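Local atomic coordinates of SusD homolog (Bacteroides thetaiotaomicron VPI-5482, PDB entry 3FDH), a protein that probably binds glycans at the outer membrane surface as a SusD/RagB-family lipoprotein, its own ligand not established. Residues S320-A325 with W425-E430. Numbering follows the deposited sequence.
Sequences SAFVYA and WGASGE
Ser320 sets its CB against Trp425 CZ2 at 3.6 Å, where the end of a short strand meets a loop joining two helices of this SusD-like, largely helical fold. Past that CB, the hydroxyl turns to Glu52, whose OE2 also takes the indole N-H of Trp425, so one carboxylate oxygen holds a residue from each segment. A brief 3-10 turn, residues 321 to 323, then presents Phe322, the centre of the contact. With CG anti to its carbonyl carbon (chi1 -62°), the phenyl ring reaches across to 425-427 and meets two surfaces. The edge of Phe322 meets the face of Trp425 in a T-shaped stack, the phenyl and indole six-membered-ring centroids 4.7 Å apart and the planes at 76°, with Phe322 CE2 poised above the middle of the indole's six-membered ring. Over one phenyl face lies Gly426 CA, 3.5 Å from the Phe322 ring centroid, a CH-pi contact made by a CA that carries no side chain. A leucine in place of Phe322 would probably forfeit both aromatic contacts, leaving the indole face without its edge partner and a gap beside Gly426. Phe251 of helix 250-258 touches both Phe322 and Ala427, continuing the apolar packing. Further along, Ala325 N is hydrogen-bonded to Phe322 O. Phe322 O also lies 3.5 Å from Ala427 CB, the methyl that Ala325 CB meets at 3.5 Å.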
loop_
_atom_site.group_PDB
_atom_site.type_symbol
_atom_site.label_atom_id
_atom_site.label_comp_id
_atom_site.label_asym_id
_atom_site.label_seq_id
_atom_site.Cartn_x
_atom_site.Cartn_y
_atom_site.Cartn_z
ATOM N N SER A 320 -15.326 -9.054 0.325
ATOM C CA SER A 320 -15.407 -7.607 0.458
ATOM C C SER A 320 -15.935 -7.053 -0.880
ATOM O O SER A 320 -15.676 -7.609 -1.946
ATOM C CB SER A 320 -14.062 -6.961 0.804
ATOM O OG SER A 320 -13.146 -7.002 -0.288
ATOM N N ALA A 321 -16.645 -5.938 -0.812
ATOM C CA ALA A 321 -17.191 -5.267 -2.006
ATOM C C ALA A 321 -16.059 -4.860 -2.969
ATOM O O ALA A 321 -16.207 -4.776 -4.198
ATOM C CB ALA A 321 -18.008 -4.023 -1.577
ATOM N N PHE A 322 -14.906 -4.686 -2.351
ATOM C CA PHE A 322 -13.706 -4.146 -3.012
ATOM C C PHE A 322 -13.153 -5.000 -4.168
ATOM O O PHE A 322 -12.527 -4.483 -5.094
ATOM C CB PHE A 322 -12.600 -3.883 -1.991
ATOM C CG PHE A 322 -12.981 -2.859 -0.964
ATOM C CD1 PHE A 322 -13.211 -1.546 -1.341
ATOM C CD2 PHE A 322 -13.195 -3.240 0.359
ATOM C CE1 PHE A 322 -13.576 -0.618 -0.404
ATOM C CE2 PHE A 322 -13.574 -2.334 1.296
ATOM C CZ PHE A 322 -13.775 -1.001 0.918
ATOM N N VAL A 323 -13.435 -6.296 -4.123
ATOM C CA VAL A 323 -12.933 -7.196 -5.154
ATOM C C VAL A 323 -13.615 -6.924 -6.510
ATOM O O VAL A 323 -13.142 -7.371 -7.544
ATOM C CB VAL A 323 -13.037 -8.700 -4.737
ATOM C CG1 VAL A 323 -12.297 -8.982 -3.357
ATOM C CG2 VAL A 323 -14.505 -9.194 -4.741
ATOM N N TYR A 324 -14.732 -6.186 -6.506
ATOM C CA TYR A 324 -15.466 -5.838 -7.740
ATOM C C TYR A 324 -15.319 -4.376 -8.172
ATOM O O TYR A 324 -16.046 -3.874 -9.042
ATOM C CB TYR A 324 -16.947 -6.230 -7.611
ATOM C CG TYR A 324 -17.141 -7.711 -7.875
ATOM C CD1 TYR A 324 -17.034 -8.220 -9.160
ATOM C CD2 TYR A 324 -17.409 -8.596 -6.844
ATOM C CE1 TYR A 324 -17.181 -9.572 -9.397
ATOM C CE2 TYR A 324 -17.528 -9.947 -7.070
ATOM C CZ TYR A 324 -17.406 -10.429 -8.345
ATOM O OH TYR A 324 -17.578 -11.787 -8.570
ATOM N N ALA A 325 -14.362 -3.687 -7.555
ATOM C CA ALA A 325 -14.107 -2.239 -7.815
ATOM C C ALA A 325 -13.230 -2.095 -9.061
ATOM O O ALA A 325 -12.105 -1.642 -8.999
ATOM C CB ALA A 325 -13.422 -1.573 -6.597
ATOM N N TRP A 425 -7.958 -0.309 4.100
ATOM C CA TRP A 425 -8.646 -1.497 3.547
ATOM C C TRP A 425 -9.436 -1.014 2.331
ATOM O O TRP A 425 -10.199 -0.069 2.397
ATOM C CB TRP A 425 -9.647 -2.024 4.564
ATOM C CG TRP A 425 -10.524 -3.109 4.093
ATOM C CD1 TRP A 425 -10.135 -4.237 3.426
ATOM C CD2 TRP A 425 -11.926 -3.246 4.324
ATOM N NE1 TRP A 425 -11.204 -5.064 3.186
ATOM C CE2 TRP A 425 -12.331 -4.461 3.704
ATOM C CE3 TRP A 425 -12.900 -2.456 4.986
ATOM C CZ2 TRP A 425 -13.629 -4.913 3.753
ATOM C CZ3 TRP A 425 -14.193 -2.886 4.978
ATOM C CH2 TRP A 425 -14.551 -4.123 4.394
ATOM N N GLY A 426 -9.264 -1.702 1.234
ATOM C CA GLY A 426 -9.931 -1.401 -0.011
ATOM C C GLY A 426 -9.365 -2.036 -1.265
ATOM O O GLY A 426 -8.663 -3.070 -1.203
ATOM N N ALA A 427 -9.657 -1.387 -2.380
ATOM C CA ALA A 427 -9.201 -1.781 -3.734
ATOM C C ALA A 427 -8.129 -0.820 -4.213
ATOM O O ALA A 427 -7.732 -0.804 -5.399
ATOM C CB ALA A 427 -10.431 -1.751 -4.730
ATOM N N SER A 428 -7.659 0.007 -3.286
ATOM C CA SER A 428 -6.716 1.107 -3.591
ATOM C C SER A 428 -5.227 0.771 -3.638
ATOM O O SER A 428 -4.405 1.629 -3.997
ATOM C CB SER A 428 -6.935 2.299 -2.637
ATOM O OG SER A 428 -8.284 2.743 -2.662
ATOM N N GLY A 429 -4.891 -0.454 -3.251
ATOM C CA GLY A 429 -3.500 -0.911 -3.186
ATOM C C GLY A 429 -2.796 -0.511 -1.902
ATOM O O GLY A 429 -1.579 -0.441 -1.866
ATOM N N GLU A 430 -3.554 -0.271 -0.834
ATOM C CA GLU A 430 -2.967 0.229 0.452
ATOM C C GLU A 430 -2.538 -0.807 1.489
ATOM O O GLU A 430 -1.967 -0.460 2.542
ATOM C CB GLU A 430 -3.896 1.281 1.078
ATOM C CG GLU A 430 -4.014 2.528 0.224
ATOM C CD GLU A 430 -4.768 3.657 0.912
ATOM O OE1 GLU A 430 -5.976 3.483 1.206
ATOM O OE2 GLU A 430 -4.146 4.723 1.146
#